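Local structure of superoxide dismutase [Mn], mitochondrial (Saccharomyces cerevisiae S288C, 4F6E) at residues G12-Y17 against L88-Q93; F78-L83 against S131-I136. The protein destroys superoxide radicals in mitochondria, converting two superoxide ions and two protons into hydrogen peroxide and oxygen at a manganese ion. The protein carries 2 engineered substitutions. All coordinates share one frame; numbering follows the deposited sequence.

Interaction 1: G12-Y17 against L88-Q93; sequences GALEPY and LAPESQ
Apolar contact between Leu14 and the run from Leu88 to Pro90 accounts for most of this meeting of two loops. Leu14 divides its two methyl groups. CD2 lies against the peptide link that joins Ala89 to Pro90, 3.5 Å from Pro90 N, with Pro90 CD also within van der Waals range. The other branch turns to Leu88, where Leu14 CD1 and Leu88 CD1 are 4.0 Å apart; these two side chains meet at about a right angle. With CG beside the backbone N (chi1 -51°), Leu14 brings its branched end nearer to 88-93 than its CB direction alone would. Ala13 adds a smaller patch, its CB 4.1 Å from Pro90 CG. Cutting Leu14 back to an alanine would probably open a gap beside the Ala89-Pro90 peptide and leave the Leu88 methyl without this partner.

Polar linkage runs through one water. It donates to Ala13 O at 2.7 Å and accepts from Glu91 N at 3.2 Å, joining the two backbones. The same Ala13 O also lies 3.3 Å from Pro90 CB, so ring and water both approach this carbonyl. Within 88-93, the backbone bond from Gln93 N to Pro90 O, 2.9 Å, closes the 3-10 turn that starts at Pro90.

Trp9 touches both Leu14 and Pro90, and Ala89 shares backbone hydrogen bonds with Val192. The contact joins the loop before helix 20-27 to the loop after helix 74-86.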
ATOM      1  N   GLY A  12      -2.022  34.210  12.783  1.00 14.57           N
ATOM      2  CA  GLY A  12      -3.172  34.835  12.156  1.00 12.50           C
ATOM      3  C   GLY A  12      -2.866  35.571  10.858  1.00 12.94           C
ATOM      4  O   GLY A  12      -3.731  36.266  10.320  1.00 15.08           O
ATOM      5  N   ALA A  13      -1.654  35.407  10.335  1.00 11.61           N
ATOM      6  CA  ALA A  13      -1.217  36.213   9.185  1.00 13.25           C
ATOM      7  C   ALA A  13      -1.805  35.777   7.833  1.00 13.16           C
ATOM      8  O   ALA A  13      -1.764  36.539   6.860  1.00 14.78           O
ATOM      9  CB  ALA A  13       0.314  36.261   9.106  1.00 15.61           C
ATOM     10  N   LEU A  14      -2.353  34.565   7.787  1.00 13.77           N
ATOM     11  CA  LEU A  14      -2.894  34.012   6.547  1.00 12.65           C
ATOM     12  C   LEU A  14      -4.423  34.156   6.437  1.00 11.48           C
ATOM     13  O   LEU A  14      -5.051  33.602   5.521  1.00 11.19           O
ATOM     14  CB  LEU A  14      -2.494  32.544   6.422  1.00 12.96           C
ATOM     15  CG  LEU A  14      -1.001  32.278   6.607  1.00 11.99           C
ATOM     16  CD1 LEU A  14      -0.739  30.812   6.296  1.00  9.67           C
ATOM     17  CD2 LEU A  14      -0.150  33.199   5.717  1.00 12.13           C
ATOM     18  N   GLU A  15      -5.012  34.897   7.374  1.00 11.53           N
ATOM     19  CA  GLU A  15      -6.445  35.189   7.334  1.00 10.59           C
ATOM     20  C   GLU A  15      -6.799  35.990   6.087  1.00 11.13           C
ATOM     21  O   GLU A  15      -6.000  36.808   5.635  1.00 13.32           O
ATOM     22  CB  GLU A  15      -6.841  36.003   8.567  1.00 10.63           C
ATOM     23  CG  GLU A  15      -6.742  35.260   9.896  1.00 13.75           C
ATOM     24  CD  GLU A  15      -7.950  34.389  10.205  1.00 13.27           C
ATOM     25  OE1 GLU A  15      -8.890  34.321   9.378  1.00 14.57           O
ATOM     26  OE2 GLU A  15      -7.961  33.760  11.291  1.00 15.43           O
ATOM     27  N   PRO A  16      -8.002  35.768   5.529  1.00 10.79           N
ATOM     28  CA  PRO A  16      -9.029  34.836   6.000  1.00 13.44           C
ATOM     29  C   PRO A  16      -8.924  33.466   5.324  1.00 14.23           C
ATOM     30  O   PRO A  16      -9.815  32.632   5.492  1.00 17.66           O
ATOM     31  CB  PRO A  16     -10.325  35.528   5.563  1.00 11.79           C
ATOM     32  CG  PRO A  16      -9.949  36.206   4.298  1.00 12.80           C
ATOM     33  CD  PRO A  16      -8.504  36.635   4.443  1.00  9.94           C
ATOM     34  N   TYR A  17      -7.853  33.228   4.571  1.00  9.20           N
ATOM     35  CA  TYR A  17      -7.777  32.035   3.746  1.00  9.98           C
ATOM     36  C   TYR A  17      -7.503  30.790   4.580  1.00 11.18           C
ATOM     37  O   TYR A  17      -8.103  29.739   4.359  1.00 13.17           O
ATOM     38  CB  TYR A  17      -6.720  32.231   2.649  1.00  9.81           C
ATOM     39  CG  TYR A  17      -6.940  33.523   1.890  1.00 13.12           C
ATOM     40  CD1 TYR A  17      -8.019  33.665   1.026  1.00 14.79           C
ATOM     41  CD2 TYR A  17      -6.089  34.611   2.065  1.00 13.48           C
ATOM     42  CE1 TYR A  17      -8.240  34.853   0.352  1.00 14.02           C
ATOM     43  CE2 TYR A  17      -6.296  35.791   1.390  1.00 13.90           C
ATOM     44  CZ  TYR A  17      -7.371  35.905   0.536  1.00 14.69           C
ATOM     45  OH  TYR A  17      -7.586  37.085  -0.132  1.00 21.41           O
ATOM     46  N   LEU A  88       4.183  28.993   2.521  1.00  9.05           N
ATOM     47  CA  LEU A  88       3.055  29.875   2.813  1.00 11.37           C
ATOM     48  C   LEU A  88       3.582  31.248   3.237  1.00 13.42           C
ATOM     49  O   LEU A  88       4.639  31.348   3.858  1.00 12.01           O
ATOM     50  CB  LEU A  88       2.196  29.302   3.945  1.00  8.17           C
ATOM     51  CG  LEU A  88       1.560  27.942   3.641  1.00 10.95           C
ATOM     52  CD1 LEU A  88       0.835  27.384   4.866  1.00 10.20           C
ATOM     53  CD2 LEU A  88       0.614  28.042   2.456  1.00 10.21           C
ATOM     54  N   ALA A  89       2.849  32.303   2.907  1.00 11.46           N
ATOM     55  CA  ALA A  89       3.245  33.644   3.327  1.00 10.48           C
ATOM     56  C   ALA A  89       2.050  34.554   3.223  1.00 10.71           C
ATOM     57  O   ALA A  89       1.208  34.363   2.348  1.00 11.08           O
ATOM     58  CB  ALA A  89       4.379  34.165   2.451  1.00 13.16           C
ATOM     59  N   PRO A  90       1.967  35.552   4.112  1.00 14.05           N
ATOM     60  CA  PRO A  90       0.898  36.530   3.921  1.00 14.94           C
ATOM     61  C   PRO A  90       1.140  37.370   2.672  1.00 17.37           C
ATOM     62  O   PRO A  90       2.262  37.414   2.158  1.00 17.76           O
ATOM     63  CB  PRO A  90       0.973  37.391   5.188  1.00 17.32           C
ATOM     64  CG  PRO A  90       2.340  37.199   5.714  1.00 20.13           C
ATOM     65  CD  PRO A  90       2.766  35.810   5.321  1.00 18.63           C
ATOM     66  N   GLU A  91       0.089  38.011   2.169  1.00 22.26           N
ATOM     67  CA  GLU A  91       0.215  38.864   0.999  1.00 23.23           C
ATOM     68  C   GLU A  91       1.287  39.936   1.196  1.00 19.63           C
ATOM     69  O   GLU A  91       1.987  40.294   0.258  1.00 24.59           O
ATOM     70  CB  GLU A  91      -1.124  39.519   0.641  1.00 31.37           C
ATOM     71  CG  GLU A  91      -1.040  40.390  -0.613  1.00 41.81           C
ATOM     72  CD  GLU A  91      -2.301  41.196  -0.884  1.00 50.39           C
ATOM     73  OE1 GLU A  91      -3.017  41.550   0.081  1.00 51.53           O
ATOM     74  OE2 GLU A  91      -2.571  41.478  -2.073  1.00 52.93           O
ATOM     75  N   SER A  92       1.418  40.425   2.428  1.00 20.75           N
ATOM     76  CA  SER A  92       2.396  41.466   2.754  1.00 21.62           C
ATOM     77  C   SER A  92       3.834  40.997   2.550  1.00 24.63           C
ATOM     78  O   SER A  92       4.756  41.812   2.442  1.00 30.31           O
ATOM     79  CB  SER A  92       2.220  41.915   4.204  1.00 26.69           C
ATOM     80  OG  SER A  92       2.541  40.856   5.092  1.00 24.01           O
ATOM     81  N   GLN A  93       4.019  39.682   2.516  1.00 20.17           N
ATOM     82  CA  GLN A  93       5.328  39.071   2.339  1.00 18.76           C
ATOM     83  C   GLN A  93       5.392  38.358   0.995  1.00 17.04           C
ATOM     84  O   GLN A  93       6.266  37.518   0.766  1.00 22.18           O
ATOM     85  CB  GLN A  93       5.620  38.079   3.473  1.00 21.61           C
ATOM     86  CG  GLN A  93       5.758  38.713   4.858  1.00 21.08           C
ATOM     87  CD  GLN A  93       5.933  37.675   5.963  1.00 30.53           C
ATOM     88  OE1 GLN A  93       6.176  36.496   5.695  1.00 27.60           O
ATOM     89  NE2 GLN A  93       5.800  38.111   7.211  1.00 32.09           N
TER
HETATM   90  O   HOH W   1      -2.251  37.442   4.315  1.00 26.39           O

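Interaction 2: F78-L83 against S131-I136; sequences FTNHCL and SGWAFI. With MN (manganese (II) ion), chain E.
Trp133 sets CG beside its backbone N (chi1 -68°), which brings the indole under Asn80 CB; a like rotation in Asn80 turns its amide toward Phe135. Asn80 CB stands 3.7 Å from the centroid of the six-membered ring of Trp133, close enough to the ring normal for a CH-pi contact over the face. The atom pair Asn80 CB and Trp133 CZ2 comes to 3.4 Å.

At its edge the same indole meets His81. The edge of Trp133 is directed at the imidazole face in an edge-to-face pair; the centroids of the imidazole and of the six-membered ring of Trp133 are 5.2 Å apart, with planes at 85°. Trp133 CZ2 lies 3.8 Å from His81 CE1. His81 NE2 binds the manganese ion at 2.2 Å, and a water completes the coordination at 2.4 Å from the manganese, with His26, Asp168 and His172 as the other protein ligands. As is characteristic of iron/manganese superoxide dismutases, the metal sits between two domains, His26 and His81 coming from the alpha-hairpin domain and Asp168 and His172 from the C-terminal one. Gly77 O accepts a hydrogen bond from His81 ND1, so the imidazole is held at both nitrogens as the tryptophan packs on its face.

Further along the strand, Asn80 OD1 approaches the edge of the Phe135 ring, 3.2 Å from Phe135 CZ, the amide tilted well out of the ring plane. The buried amide has its hydrogen-bond partners elsewhere: OD1 pairs with Thr156 OG1, while ND2 reaches Gln154 OE1 and Asp155 O. Gln154 OE1 also receives Trp133 NE1.

Helix 74-86 thus lies across the central strand 132-136 of the antiparallel sheet, the local axes 11.2 Å apart and inclined at 51°, with strands 148-152 and 165-168 flanking the aromatic side chains.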
ATOM      1  N   PHE A  78       7.245  15.458  10.127  1.00 11.53           N
ATOM      2  CA  PHE A  78       8.145  16.552  10.437  1.00 10.13           C
ATOM      3  C   PHE A  78       8.546  17.295   9.164  1.00 11.98           C
ATOM      4  O   PHE A  78       8.466  18.527   9.105  1.00 11.45           O
ATOM      5  CB  PHE A  78       9.395  16.043  11.163  1.00 10.03           C
ATOM      6  CG  PHE A  78      10.471  17.079  11.297  1.00 11.65           C
ATOM      7  CD1 PHE A  78      10.321  18.133  12.179  1.00 14.20           C
ATOM      8  CD2 PHE A  78      11.622  17.009  10.526  1.00 13.03           C
ATOM      9  CE1 PHE A  78      11.311  19.101  12.297  1.00 13.60           C
ATOM     10  CE2 PHE A  78      12.614  17.963  10.646  1.00 11.17           C
ATOM     11  CZ  PHE A  78      12.457  19.011  11.530  1.00 11.01           C
ATOM     12  N   THR A  79       8.972  16.545   8.152  1.00 10.89           N
ATOM     13  CA  THR A  79       9.518  17.141   6.934  1.00  9.33           C
ATOM     14  C   THR A  79       8.437  17.887   6.152  1.00  7.98           C
ATOM     15  O   THR A  79       8.651  19.022   5.715  1.00 10.10           O
ATOM     16  CB  THR A  79      10.140  16.054   6.037  1.00 12.60           C
ATOM     17  OG1 THR A  79      11.219  15.425   6.744  1.00 14.18           O
ATOM     18  CG2 THR A  79      10.683  16.657   4.742  1.00 11.82           C
ATOM     19  N   ASN A  80       7.286  17.244   5.986  1.00  8.43           N
ATOM     20  CA  ASN A  80       6.226  17.821   5.156  1.00  8.38           C
ATOM     21  C   ASN A  80       5.703  19.119   5.733  1.00  9.03           C
ATOM     22  O   ASN A  80       5.433  20.064   4.990  1.00  9.39           O
ATOM     23  CB  ASN A  80       5.048  16.850   4.978  1.00  8.28           C
ATOM     24  CG  ASN A  80       5.349  15.713   4.010  1.00 11.59           C
ATOM     25  OD1 ASN A  80       6.197  15.820   3.118  1.00 10.39           O
ATOM     26  ND2 ASN A  80       4.628  14.604   4.183  1.00  8.57           N
ATOM     27  N   HIS A  81       5.559  19.180   7.056  1.00 10.32           N
ATOM     28  CA  HIS A  81       5.091  20.419   7.679  1.00  8.85           C
ATOM     29  C   HIS A  81       6.127  21.517   7.620  1.00  9.28           C
ATOM     30  O   HIS A  81       5.776  22.685   7.451  1.00  9.58           O
ATOM     31  CB  HIS A  81       4.561  20.194   9.097  1.00  9.22           C
ATOM     32  CG  HIS A  81       3.281  19.433   9.118  1.00  9.75           C
ATOM     33  ND1 HIS A  81       3.235  18.056   9.057  1.00  9.51           N
ATOM     34  CD2 HIS A  81       1.999  19.860   9.099  1.00  8.19           C
ATOM     35  CE1 HIS A  81       1.974  17.666   9.049  1.00  8.25           C
ATOM     36  NE2 HIS A  81       1.207  18.741   9.074  1.00  9.56           N
ATOM     37  N   CYS A  82       7.408  21.163   7.715  1.00  8.49           N
ATOM     38  CA  CYS A  82       8.441  22.189   7.540  1.00 10.94           C
ATOM     39  C   CYS A  82       8.348  22.803   6.150  1.00 10.32           C
ATOM     40  O   CYS A  82       8.416  24.028   6.002  1.00 11.95           O
ATOM     41  CB  CYS A  82       9.842  21.623   7.755  1.00  8.73           C
ATOM     42  SG  CYS A  82      10.254  21.352   9.496  1.00 13.77           S
ATOM     43  N   LEU A  83       8.168  21.965   5.135  1.00  7.05           N
ATOM     44  CA  LEU A  83       8.036  22.466   3.762  1.00  8.98           C
ATOM     45  C   LEU A  83       6.810  23.367   3.637  1.00  8.84           C
ATOM     46  O   LEU A  83       6.872  24.427   3.009  1.00  8.91           O
ATOM     47  CB  LEU A  83       7.927  21.309   2.761  1.00  9.67           C
ATOM     48  CG  LEU A  83       9.188  20.443   2.617  1.00 10.10           C
ATOM     49  CD1 LEU A  83       8.913  19.168   1.850  1.00 11.89           C
ATOM     50  CD2 LEU A  83      10.295  21.232   1.926  1.00 14.33           C
ATOM     51  N   SER A 131      -6.127  10.731   3.966  1.00  7.53           N
ATOM     52  CA  SER A 131      -5.223  11.818   4.348  1.00  8.33           C
ATOM     53  C   SER A 131      -4.046  11.816   3.395  1.00  7.40           C
ATOM     54  O   SER A 131      -3.614  10.759   2.969  1.00  9.10           O
ATOM     55  CB  SER A 131      -4.657  11.579   5.747  1.00  9.28           C
ATOM     56  OG  SER A 131      -5.672  11.497   6.740  1.00 10.85           O
ATOM     57  N   GLY A 132      -3.516  12.995   3.071  1.00  8.06           N
ATOM     58  CA  GLY A 132      -2.310  13.054   2.266  1.00  7.14           C
ATOM     59  C   GLY A 132      -1.964  14.466   1.842  1.00  8.13           C
ATOM     60  O   GLY A 132      -2.406  15.437   2.478  1.00  8.05           O
ATOM     61  N   TRP A 133      -1.190  14.562   0.758  1.00  6.19           N
ATOM     62  CA  TRP A 133      -0.564  15.800   0.301  1.00  7.14           C
ATOM     63  C   TRP A 133      -0.573  15.826  -1.207  1.00  7.56           C
ATOM     64  O   TRP A 133      -0.611  14.781  -1.854  1.00  9.44           O
ATOM     65  CB  TRP A 133       0.928  15.827   0.718  1.00  6.50           C
ATOM     66  CG  TRP A 133       1.131  15.948   2.196  1.00  7.09           C
ATOM     67  CD1 TRP A 133       1.020  14.948   3.127  1.00  8.64           C
ATOM     68  CD2 TRP A 133       1.407  17.151   2.931  1.00  6.16           C
ATOM     69  NE1 TRP A 133       1.228  15.456   4.386  1.00  8.57           N
ATOM     70  CE2 TRP A 133       1.477  16.800   4.297  1.00  8.02           C
ATOM     71  CE3 TRP A 133       1.649  18.481   2.562  1.00  8.82           C
ATOM     72  CZ2 TRP A 133       1.751  17.738   5.301  1.00  9.64           C
ATOM     73  CZ3 TRP A 133       1.917  19.413   3.563  1.00  9.31           C
ATOM     74  CH2 TRP A 133       1.970  19.035   4.913  1.00  9.12           C
ATOM     75  N   ALA A 134      -0.507  17.021  -1.775  1.00  7.20           N
ATOM     76  CA  ALA A 134      -0.055  17.142  -3.161  1.00  6.87           C
ATOM     77  C   ALA A 134       1.216  17.961  -3.178  1.00  9.23           C
ATOM     78  O   ALA A 134       1.372  18.885  -2.375  1.00  8.62           O
ATOM     79  CB  ALA A 134      -1.113  17.795  -4.036  1.00 10.59           C
ATOM     80  N   PHE A 135       2.120  17.624  -4.093  1.00  8.87           N
ATOM     81  CA  PHE A 135       3.362  18.367  -4.234  1.00 10.80           C
ATOM     82  C   PHE A 135       3.529  18.777  -5.688  1.00  9.73           C
ATOM     83  O   PHE A 135       3.425  17.931  -6.590  1.00  9.76           O
ATOM     84  CB  PHE A 135       4.578  17.505  -3.845  1.00  9.96           C
ATOM     85  CG  PHE A 135       4.606  17.075  -2.400  1.00  8.49           C
ATOM     86  CD1 PHE A 135       5.283  17.819  -1.444  1.00 10.70           C
ATOM     87  CD2 PHE A 135       3.987  15.893  -2.010  1.00  7.88           C
ATOM     88  CE1 PHE A 135       5.318  17.401  -0.108  1.00 11.74           C
ATOM     89  CE2 PHE A 135       4.026  15.458  -0.685  1.00  8.74           C
ATOM     90  CZ  PHE A 135       4.692  16.215   0.266  1.00 10.43           C
ATOM     91  N   ILE A 136       3.804  20.061  -5.931  1.00  7.68           N
ATOM     92  CA  ILE A 136       4.366  20.462  -7.219  1.00  7.47           C
ATOM     93  C   ILE A 136       5.869  20.177  -7.082  1.00 10.09           C
ATOM     94  O   ILE A 136       6.490  20.629  -6.118  1.00  9.97           O
ATOM     95  CB  ILE A 136       4.117  21.953  -7.519  1.00  8.65           C
ATOM     96  CG1 ILE A 136       2.610  22.251  -7.483  1.00 10.52           C
ATOM     97  CG2 ILE A 136       4.756  22.373  -8.872  1.00  9.13           C
ATOM     98  CD1 ILE A 136       2.270  23.729  -7.670  1.00 12.06           C
TER
HETATM   99 MN    MN E 301      -0.954  18.685   8.593  1.00  9.87          MN
HETATM  100  O   HOH W   2      -0.733  16.583   7.509  1.00 10.97           O

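In the fold
From the N terminus, the chain passes through 12-17, runs through the helices of the alpha-hairpin region and reaches 78-83 on helix 74-86. A few residues later 88-93 returns to 12-17, so interaction 1 closes a largely helical loop of 70 residues. Interaction 2 closes a second loop, of 47 residues, when strand 132-136 packs against 78-83. Because 78-83 lies within the first loop and 131-136 beyond its end, the two closures cross. Interaction 1 joins the two flanks of the helical region, whereas interaction 2 fastens it to the sheet of the C-terminal domain beside the metal. Their centres are 19 Å apart, and they do not touch.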